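PDB 1R4V: hypothetical protein AQ_328 from Aquifex aeolicus, which is of unknown function but adopts an ancestral histone fold and may take part in protein heterodimerization. Local coordinates for residues M121-E125 with D126-E130; E50-L53 with N54-A58; A143-I146 with K147-G151; I79-D83 with L84-K88. One frame throughout, in Å; residues are numbered along the deposited sequence.

Interaction 1 of 4, residues M121-E125 with D126-E130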
loop_
_atom_site.group_PDB
_atom_site.type_symbol
_atom_site.label_atom_id
_atom_site.label_comp_id
_atom_site.label_asym_id
_atom_site.label_seq_id
_atom_site.Cartn_x
_atom_site.Cartn_y
_atom_site.Cartn_z
HETATM N N MSE A 121 1.079 17.984 -11.153
HETATM C CA MSE A 121 1.724 17.464 -12.349
HETATM C C MSE A 121 1.238 16.093 -12.771
HETATM O O MSE A 121 0.793 15.297 -11.962
HETATM C CB MSE A 121 3.233 17.352 -12.149
HETATM C CG MSE A 121 3.931 18.666 -11.988
HETATM SE SE MSE A 121 5.889 18.411 -11.721
HETATM C CE MSE A 121 6.062 16.906 -12.598
ATOM N N ASN A 122 1.403 15.840 -14.061
ATOM C CA ASN A 122 1.188 14.564 -14.709
ATOM C C ASN A 122 2.024 13.489 -14.030
ATOM O O ASN A 122 3.159 13.766 -13.663
ATOM C CB ASN A 122 1.630 14.651 -16.169
ATOM C CG ASN A 122 1.277 13.398 -16.949
ATOM O OD1 ASN A 122 0.203 12.834 -16.743
ATOM N ND2 ASN A 122 2.171 12.954 -17.837
ATOM N N VAL A 123 1.463 12.300 -13.825
ATOM C CA VAL A 123 2.242 11.170 -13.348
ATOM C C VAL A 123 2.583 10.393 -14.607
ATOM O O VAL A 123 1.711 10.049 -15.393
ATOM C CB VAL A 123 1.516 10.291 -12.318
ATOM C CG1 VAL A 123 2.406 9.108 -11.942
ATOM C CG2 VAL A 123 1.141 11.103 -11.096
ATOM N N GLY A 124 3.860 10.118 -14.836
ATOM C CA GLY A 124 4.236 9.417 -16.054
ATOM C C GLY A 124 3.617 8.038 -16.162
ATOM O O GLY A 124 3.428 7.348 -15.150
ATOM N N GLU A 125 3.307 7.600 -17.380
ATOM C CA GLU A 125 2.691 6.289 -17.534
ATOM C C GLU A 125 3.582 5.129 -17.061
ATOM O O GLU A 125 3.072 4.130 -16.532
ATOM C CB GLU A 125 2.191 6.078 -18.971
ATOM C CG GLU A 125 0.849 6.760 -19.245
ATOM C CD GLU A 125 -0.320 6.218 -18.414
ATOM O OE1 GLU A 125 -0.514 4.980 -18.307
ATOM O OE2 GLU A 125 -1.071 7.051 -17.858
ATOM N N ASP A 126 4.900 5.242 -17.203
ATOM C CA ASP A 126 5.780 4.178 -16.717
ATOM C C ASP A 126 5.718 4.081 -15.189
ATOM O O ASP A 126 5.780 2.988 -14.635
ATOM C CB ASP A 126 7.207 4.360 -17.206
ATOM C CG ASP A 126 7.381 4.066 -18.695
ATOM O OD1 ASP A 126 6.482 3.513 -19.386
ATOM O OD2 ASP A 126 8.449 4.360 -19.272
ATOM N N LEU A 127 5.566 5.200 -14.489
ATOM C CA LEU A 127 5.369 5.147 -13.051
ATOM C C LEU A 127 3.993 4.519 -12.744
ATOM O O LEU A 127 3.866 3.671 -11.859
ATOM C CB LEU A 127 5.499 6.527 -12.427
ATOM C CG LEU A 127 5.093 6.649 -10.954
ATOM C CD1 LEU A 127 5.744 5.611 -10.047
ATOM C CD2 LEU A 127 5.431 8.011 -10.442
ATOM N N LYS A 128 2.948 4.951 -13.446
ATOM C CA LYS A 128 1.598 4.408 -13.252
ATOM C C LYS A 128 1.613 2.898 -13.332
ATOM O O LYS A 128 0.971 2.214 -12.528
ATOM C CB LYS A 128 0.612 4.999 -14.255
ATOM C CG LYS A 128 -0.048 6.282 -13.768
ATOM C CD LYS A 128 -1.323 5.963 -12.958
ATOM C CE LYS A 128 -2.509 5.599 -13.854
ATOM N NZ LYS A 128 -3.466 4.615 -13.215
ATOM N N SER A 129 2.374 2.371 -14.283
ATOM C CA SER A 129 2.574 0.929 -14.430
ATOM C C SER A 129 3.227 0.256 -13.237
ATOM O O SER A 129 3.104 -0.945 -13.098
ATOM C CB SER A 129 3.435 0.633 -15.655
ATOM O OG SER A 129 2.712 1.030 -16.808
ATOM N N GLU A 130 3.935 1.000 -12.388
ATOM C CA GLU A 130 4.543 0.450 -11.168
ATOM C C GLU A 130 3.658 0.516 -9.938
ATOM O O GLU A 130 4.093 0.076 -8.886
ATOM C CB GLU A 130 5.842 1.196 -10.811
ATOM C CG GLU A 130 7.037 0.824 -11.671
ATOM C CD GLU A 130 7.361 -0.668 -11.623
ATOM O OE1 GLU A 130 7.507 -1.228 -10.504
ATOM O OE2 GLU A 130 7.466 -1.280 -12.721
HETATM O O HOH W 1 0.694 2.941 -17.344
#
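Glu-125 O is gripped twice at the first turn of the short helix 125-128. Ser-129 N donates to it over 2.9 Å in an i to i+4 bond, and a water donates to the same oxygen. That water ties three groups together: it also gives a hydrogen to Glu-125 OE1 at 2.6 Å and takes one from Ser-129 OG at 2.8 Å. The carboxylate of Glu-125 gets there because its chain bends back at chi2 (-64°), which brings OE1 to the water held between Glu-125 O and Ser-129 OG. Water and Ser-129 together should limit how freely this exposed acid swings. Lys-128 adds no salt bridge, since its ammonium NZ stays 5.8 Å from Glu-125 OE2. One residue earlier, Gly-124 sits at the N-cap, and its O accepts a nearly straight bond from Lys-128 N at 3.0 Å. On the inner side the contact is apolar. Val-123 CG1 packs against Leu-127 CD2 at 3.6 Å, the two side chains crossing obliquely, and Lys-128 CG lies at the margin of Val-123 CG1. Leu-127 itself is buried, reaching Ile-79, Leu-81 and Leu-84 as well as Ile-134 of helix 131-149, while Val-123 rests on Phe-64 and Tyr-131. The short strand 122-123 leads through Gly-124 into helix 125-128, and Asn-122 and Gly-124 bond Ile-79 of the parallel strand 78-79. This resembles the parallel loop pairing that joins the two partners of a histone handshake, here probably made within one chain.

Interaction 2 of 4, residues E50-L53 with N54-A58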
loop_
_atom_site.group_PDB
_atom_site.type_symbol
_atom_site.label_atom_id
_atom_site.label_comp_id
_atom_site.label_asym_id
_atom_site.label_seq_id
_atom_site.Cartn_x
_atom_site.Cartn_y
_atom_site.Cartn_z
ATOM N N GLU A 50 -10.710 -2.378 5.370
ATOM C CA GLU A 50 -10.939 -0.979 5.032
ATOM C C GLU A 50 -9.922 -0.044 5.706
ATOM O O GLU A 50 -9.406 0.894 5.076
ATOM C CB GLU A 50 -12.356 -0.545 5.418
ATOM C CG GLU A 50 -13.427 -1.129 4.523
ATOM C CD GLU A 50 -13.461 -0.491 3.143
ATOM O OE1 GLU A 50 -13.094 0.697 2.987
ATOM O OE2 GLU A 50 -13.883 -1.192 2.201
ATOM N N LEU A 51 -9.657 -0.291 6.987
ATOM C CA LEU A 51 -8.686 0.510 7.725
ATOM C C LEU A 51 -7.287 0.346 7.140
ATOM O O LEU A 51 -6.561 1.336 6.977
ATOM C CB LEU A 51 -8.722 0.153 9.222
ATOM C CG LEU A 51 -9.999 0.597 9.957
ATOM C CD1 LEU A 51 -10.064 -0.026 11.345
ATOM C CD2 LEU A 51 -10.054 2.091 10.096
ATOM N N LEU A 52 -6.927 -0.889 6.815
ATOM C CA LEU A 52 -5.640 -1.222 6.213
ATOM C C LEU A 52 -5.477 -0.487 4.881
ATOM O O LEU A 52 -4.462 0.172 4.638
ATOM C CB LEU A 52 -5.527 -2.729 6.013
ATOM C CG LEU A 52 -4.373 -3.262 5.151
ATOM C CD1 LEU A 52 -3.009 -2.882 5.779
ATOM C CD2 LEU A 52 -4.522 -4.741 5.024
ATOM N N LEU A 53 -6.479 -0.589 4.021
ATOM C CA LEU A 53 -6.445 0.083 2.718
ATOM C C LEU A 53 -6.434 1.606 2.804
ATOM O O LEU A 53 -5.797 2.264 1.969
ATOM C CB LEU A 53 -7.610 -0.389 1.843
ATOM C CG LEU A 53 -7.646 -1.866 1.485
ATOM C CD1 LEU A 53 -8.906 -2.126 0.629
ATOM C CD2 LEU A 53 -6.400 -2.298 0.769
ATOM N N ASN A 54 -7.113 2.188 3.798
ATOM C CA ASN A 54 -7.063 3.632 3.968
ATOM C C ASN A 54 -5.650 4.059 4.375
ATOM O O ASN A 54 -5.188 5.099 3.935
ATOM C CB ASN A 54 -8.089 4.155 4.956
ATOM C CG ASN A 54 -9.504 4.144 4.397
ATOM O OD1 ASN A 54 -9.718 4.108 3.183
ATOM N ND2 ASN A 54 -10.485 4.195 5.298
ATOM N N SER A 55 -4.976 3.247 5.182
ATOM C CA SER A 55 -3.610 3.517 5.606
ATOM C C SER A 55 -2.634 3.357 4.431
ATOM O O SER A 55 -1.712 4.160 4.262
ATOM C CB SER A 55 -3.238 2.624 6.794
ATOM O OG SER A 55 -1.898 2.839 7.170
ATOM N N VAL A 56 -2.831 2.324 3.609
ATOM C CA VAL A 56 -2.025 2.123 2.410
ATOM C C VAL A 56 -2.168 3.329 1.474
ATOM O O VAL A 56 -1.182 3.883 0.970
ATOM C CB VAL A 56 -2.378 0.776 1.715
ATOM C CG1 VAL A 56 -1.743 0.682 0.343
ATOM C CG2 VAL A 56 -1.934 -0.393 2.587
ATOM N N LYS A 57 -3.401 3.777 1.258
ATOM C CA LYS A 57 -3.690 4.905 0.392
ATOM C C LYS A 57 -3.058 6.178 0.925
ATOM O O LYS A 57 -2.516 6.962 0.135
ATOM C CB LYS A 57 -5.205 5.076 0.277
ATOM C CG LYS A 57 -5.726 6.239 -0.572
ATOM C CD LYS A 57 -7.280 6.279 -0.496
ATOM C CE LYS A 57 -7.834 7.394 -1.376
ATOM N NZ LYS A 57 -9.324 7.376 -1.515
ATOM N N ALA A 58 -3.170 6.423 2.226
ATOM C CA ALA A 58 -2.481 7.563 2.874
ATOM C C ALA A 58 -0.953 7.580 2.668
ATOM O O ALA A 58 -0.365 8.579 2.258
ATOM C CB ALA A 58 -2.829 7.619 4.349
#
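This is an i to i+4 contact within one helix, in the middle of helix 46-62, a central helix of the histone fold lying close to the centre of the chain. Four successive backbone bonds carry it: Asn-54 N to Glu-50 O, Ser-55 N to Leu-51 O, Val-56 N to Leu-52 O and Lys-57 N to Leu-53 O, all 2.9 Å long except Ser-55 N to Leu-51 O, at 3.1 Å. The helix is amphipathic. Leu-52, Leu-53 and Val-56 are buried: Leu-53 packs on Met-135, Leu-109 and Tyr-112, and Leu-52 on Phe-36 and Met-160, so four other helices close round this one. Ser-55 is buried too, and its OG is satisfied by a hydrogen bond with His-142 NE2. Polar ends elsewhere reach helix 106-113, Glu-50 OE2 bonding Tyr-112 OH and Lys-57 NZ bonding Ile-113 O. Asn-54 is exposed; with CG anti to its carbonyl carbon (chi1 -74°), its amide folds back over the preceding turn, CG 3.3 Å from Glu-50 O, but ND2 makes no hydrogen bond there. Leu-52 and Val-56 point the same way, side by side, with Leu-52 CD1 4.2 Å from Val-56 CG2, and that CG2 methyl also presses to 3.3 Å from Leu-52 O.

Interaction 3 of 4, residues A143-I146 with K147-G151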
loop_
_atom_site.group_PDB
_atom_site.type_symbol
_atom_site.label_atom_id
_atom_site.label_comp_id
_atom_site.label_asym_id
_atom_site.label_seq_id
_atom_site.Cartn_x
_atom_site.Cartn_y
_atom_site.Cartn_z
ATOM N N ALA A 143 1.616 -5.451 6.839
ATOM C CA ALA A 143 1.525 -6.763 7.495
ATOM C C ALA A 143 2.636 -6.925 8.548
ATOM O O ALA A 143 2.401 -7.459 9.625
ATOM C CB ALA A 143 1.581 -7.885 6.452
ATOM N N ASP A 144 3.835 -6.457 8.227
ATOM C CA ASP A 144 5.001 -6.524 9.094
ATOM C C ASP A 144 4.714 -5.709 10.359
ATOM O O ASP A 144 4.941 -6.171 11.466
ATOM C CB ASP A 144 6.252 -6.014 8.373
ATOM C CG ASP A 144 7.542 -6.193 9.201
ATOM O OD1 ASP A 144 7.775 -7.285 9.771
ATOM O OD2 ASP A 144 8.403 -5.289 9.330
ATOM N N VAL A 145 4.177 -4.507 10.194
ATOM C CA VAL A 145 3.876 -3.630 11.306
ATOM C C VAL A 145 2.737 -4.229 12.138
ATOM O O VAL A 145 2.822 -4.187 13.363
ATOM C CB VAL A 145 3.552 -2.203 10.820
ATOM C CG1 VAL A 145 3.148 -1.308 12.008
ATOM C CG2 VAL A 145 4.786 -1.635 10.085
ATOM N N ILE A 146 1.703 -4.794 11.511
ATOM C CA ILE A 146 0.598 -5.409 12.276
ATOM C C ILE A 146 1.120 -6.475 13.238
ATOM O O ILE A 146 0.775 -6.506 14.416
ATOM C CB ILE A 146 -0.452 -6.027 11.320
ATOM C CG1 ILE A 146 -1.240 -4.914 10.601
ATOM C CG2 ILE A 146 -1.391 -6.990 12.035
ATOM C CD1 ILE A 146 -1.917 -5.355 9.357
ATOM N N LYS A 147 1.950 -7.365 12.712
ATOM C CA LYS A 147 2.554 -8.434 13.498
ATOM C C LYS A 147 3.483 -7.961 14.596
ATOM O O LYS A 147 3.514 -8.570 15.668
ATOM C CB LYS A 147 3.282 -9.400 12.575
ATOM C CG LYS A 147 2.260 -10.252 11.830
ATOM C CD LYS A 147 2.876 -11.492 11.201
ATOM C CE LYS A 147 3.527 -11.166 9.881
ATOM N NZ LYS A 147 3.720 -12.435 9.136
ATOM N N LYS A 148 4.222 -6.890 14.344
ATOM C CA LYS A 148 5.123 -6.328 15.349
ATOM C C LYS A 148 4.484 -5.343 16.328
ATOM O O LYS A 148 5.074 -5.048 17.365
ATOM C CB LYS A 148 6.296 -5.664 14.641
ATOM C CG LYS A 148 7.274 -6.708 14.169
ATOM C CD LYS A 148 8.157 -6.249 13.065
ATOM C CE LYS A 148 9.065 -7.417 12.698
ATOM N NZ LYS A 148 9.918 -7.052 11.575
ATOM N N ALA A 149 3.294 -4.839 16.043
ATOM C CA ALA A 149 2.671 -3.821 16.901
ATOM C C ALA A 149 1.359 -4.192 17.596
ATOM O O ALA A 149 1.095 -3.653 18.653
ATOM C CB ALA A 149 2.485 -2.537 16.130
ATOM N N THR A 150 0.539 -5.085 17.052
ATOM C CA THR A 150 -0.808 -5.269 17.579
ATOM C C THR A 150 -0.916 -6.278 18.706
ATOM O O THR A 150 -1.742 -6.064 19.591
ATOM C CB THR A 150 -1.836 -5.664 16.490
ATOM O OG1 THR A 150 -1.537 -6.935 15.910
ATOM C CG2 THR A 150 -1.824 -4.683 15.336
ATOM N N GLY A 151 -0.137 -7.361 18.673
ATOM C CA GLY A 151 -0.260 -8.456 19.643
ATOM C C GLY A 151 -1.469 -9.363 19.486
ATOM O O GLY A 151 -1.732 -10.218 20.338
#
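Asp-144 and Lys-148 meet as crossing side chains, one turn apart near the C-terminal end of helix 131-149, the longest helix of this histone fold. With CG opposite the backbone N (chi1 -174°), the Asp-144 carboxylate leans along the surface towards the next turn, and the extended Lys-148 chain runs out to meet it. NZ approaches OD1 at 2.8 Å on its syn lone pair, forming a salt bridge, with a second, weak bond to OD2 at 3.2 Å; the lysine CE also brushes OD1. Replacing Asp-144 by an asparagine would probably leave the Lys-148 ammonium without its countercharge and its long chain freer to turn.

Ile-146 and Thr-150 are arranged quite differently, lying side by side and pointing the same way. Thr-150 holds OG1 between its backbone N and carbonyl carbon (chi1 64°), which lets the hydroxyl fold back and donate to Ile-146 O at 2.8 Å. Thr-150 N donates to that oxygen too, at 3.0 Å, and the two donors arrive from opposite faces of the carbonyl plane. Ala-149 N divides itself between two weak bonds, to Val-145 O and Ile-146 O. Thr-150 packs on Ala-159 and Val-163 of helix 157-168, Ile-146 on Ile-42 and Pro-155. Lys-147 lays its CB and CG against Ala-143 O, each 3.6 Å away, while its NZ bonds Leu-40 O.

Interaction 4 of 4, residues I79-D83 with L84-K88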
loop_
_atom_site.group_PDB
_atom_site.type_symbol
_atom_site.label_atom_id
_atom_site.label_comp_id
_atom_site.label_asym_id
_atom_site.label_seq_id
_atom_site.Cartn_x
_atom_site.Cartn_y
_atom_site.Cartn_z
ATOM N N ILE A 79 5.874 13.196 -13.159
ATOM C CA ILE A 79 6.558 12.507 -12.079
ATOM C C ILE A 79 6.959 11.110 -12.507
ATOM O O ILE A 79 6.137 10.343 -13.003
ATOM C CB ILE A 79 5.628 12.438 -10.873
ATOM C CG1 ILE A 79 5.321 13.877 -10.420
ATOM C CG2 ILE A 79 6.303 11.631 -9.737
ATOM C CD1 ILE A 79 4.063 13.953 -9.671
ATOM N N ALA A 80 8.229 10.788 -12.304
ATOM C CA ALA A 80 8.811 9.478 -12.535
ATOM C C ALA A 80 9.021 8.772 -11.199
ATOM O O ALA A 80 9.010 9.387 -10.130
ATOM C CB ALA A 80 10.146 9.598 -13.215
ATOM N N LEU A 81 9.249 7.466 -11.276
ATOM C CA LEU A 81 9.545 6.656 -10.095
ATOM C C LEU A 81 10.720 7.221 -9.290
ATOM O O LEU A 81 10.638 7.255 -8.054
ATOM C CB LEU A 81 9.828 5.201 -10.485
ATOM C CG LEU A 81 10.145 4.215 -9.356
ATOM C CD1 LEU A 81 8.952 4.107 -8.448
ATOM C CD2 LEU A 81 10.504 2.836 -9.896
ATOM N N ALA A 82 11.770 7.653 -10.000
ATOM C CA ALA A 82 12.986 8.248 -9.406
ATOM C C ALA A 82 12.715 9.490 -8.568
ATOM O O ALA A 82 13.548 9.860 -7.736
ATOM C CB ALA A 82 13.948 8.645 -10.493
ATOM N N ASP A 83 11.578 10.145 -8.813
ATOM C CA ASP A 83 11.168 11.361 -8.106
ATOM C C ASP A 83 10.407 11.090 -6.810
ATOM O O ASP A 83 10.160 12.005 -6.062
ATOM C CB ASP A 83 10.253 12.207 -8.994
ATOM C CG ASP A 83 10.910 12.617 -10.306
ATOM O OD1 ASP A 83 12.143 12.900 -10.293
ATOM O OD2 ASP A 83 10.274 12.696 -11.386
ATOM N N LEU A 84 9.969 9.866 -6.563
ATOM C CA LEU A 84 9.174 9.565 -5.373
ATOM C C LEU A 84 10.024 9.483 -4.114
ATOM O O LEU A 84 11.247 9.294 -4.170
ATOM C CB LEU A 84 8.385 8.280 -5.527
ATOM C CG LEU A 84 7.328 8.243 -6.630
ATOM C CD1 LEU A 84 6.494 6.983 -6.481
ATOM C CD2 LEU A 84 6.417 9.459 -6.629
ATOM N N ASN A 85 9.345 9.639 -2.976
ATOM C CA ASN A 85 9.955 9.613 -1.664
ATOM C C ASN A 85 10.065 8.169 -1.133
ATOM O O ASN A 85 9.885 7.966 0.058
ATOM C CB ASN A 85 9.127 10.518 -0.735
ATOM C CG ASN A 85 9.937 11.143 0.378
ATOM O OD1 ASN A 85 10.963 11.761 0.127
ATOM N ND2 ASN A 85 9.465 10.998 1.615
ATOM N N ILE A 86 10.386 7.166 -1.961
ATOM C CA ILE A 86 10.531 5.791 -1.510
ATOM C C ILE A 86 11.915 5.585 -0.853
ATOM O O ILE A 86 12.922 5.930 -1.462
ATOM C CB ILE A 86 10.320 4.809 -2.691
ATOM C CG1 ILE A 86 8.887 4.938 -3.230
ATOM C CG2 ILE A 86 10.610 3.365 -2.302
ATOM C CD1 ILE A 86 8.636 4.206 -4.535
ATOM N N THR A 87 11.911 5.052 0.373
ATOM C CA THR A 87 13.078 4.696 1.185
ATOM C C THR A 87 13.536 3.283 0.902
ATOM O O THR A 87 12.764 2.502 0.358
ATOM C CB THR A 87 12.749 4.676 2.726
ATOM O OG1 THR A 87 11.684 3.745 3.029
ATOM C CG2 THR A 87 12.268 6.018 3.207
ATOM N N LYS A 88 14.761 2.969 1.334
ATOM C CA LYS A 88 15.350 1.642 1.229
ATOM C C LYS A 88 14.494 0.580 1.873
ATOM O O LYS A 88 14.377 -0.514 1.333
ATOM C CB LYS A 88 16.764 1.598 1.825
ATOM C CG LYS A 88 17.840 2.112 0.879
ATOM C CD LYS A 88 18.270 1.029 -0.130
ATOM C CE LYS A 88 18.695 1.646 -1.464
ATOM N NZ LYS A 88 18.965 0.708 -2.601
HETATM O O HOH W 2 13.662 10.329 -5.085
#
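The carbonyl group of Leu-81 is met over its face: Leu-84 N donates to O at 3.1 Å from 57° out of the carbonyl plane, and Leu-84 CB lies 3.5 Å from the same oxygen. Both oxygens of the Asp-83 carboxylate are engaged. Ala-80 N gives OD2 a nearly straight bond of 2.9 Å on the anti side, somewhat out of plane, while OD1 forms a salt bridge with Arg-76 NH2. Asp-83 N returns a bond to Ala-80 O, so this turn of 3-10 helix is closed by both backbone and side chain. An arginine-aspartate pair across the loop after the second helix recurs in histone folds; Arg-76, just before strand 78-79, and Asp-83, after it, are consistent with that pair. The apolar contacts centre on Leu-84 and Leu-81. Leu-84, its CG opposite the carbonyl carbon (chi1 -63°), sends CD2 to within 3.8 Å of Ile-79 CG2, the side chains at about a right angle. Ile-86 comes across Leu-81 in the same manner, CD1 to CD1 at 3.9 Å. Leu-84 also packs on Phe-64 and Ala-67. A water donates to both Ala-82 O, at 2.7 Å, and Leu-84 O, at 2.8 Å.

Interactions 1 and 4 form one neighbourhood, their centres 11 Å apart: Asn-122 O meets Ile-79 N at 2.8 Å and Gly-124 N meets Ile-79 O at 2.9 Å, the parallel strand pairing, with Leu-127 packed against the same backbone. Interactions 2 and 3 lie in the helical body, centres 15 Å apart and nearest atoms about 4 Å apart; His-142, just before 143-146, bonds Ser-55 of interaction 2. Interaction 3 lies on the opposite side of the chain's centre from interaction 1, 31 Å away between centres. Bound zinc lies nearer to interaction 2 than to interaction 3: the Leu-51 side chain is about 8 Å from a zinc ion, the Thr-150 side chain about 13 Å from one.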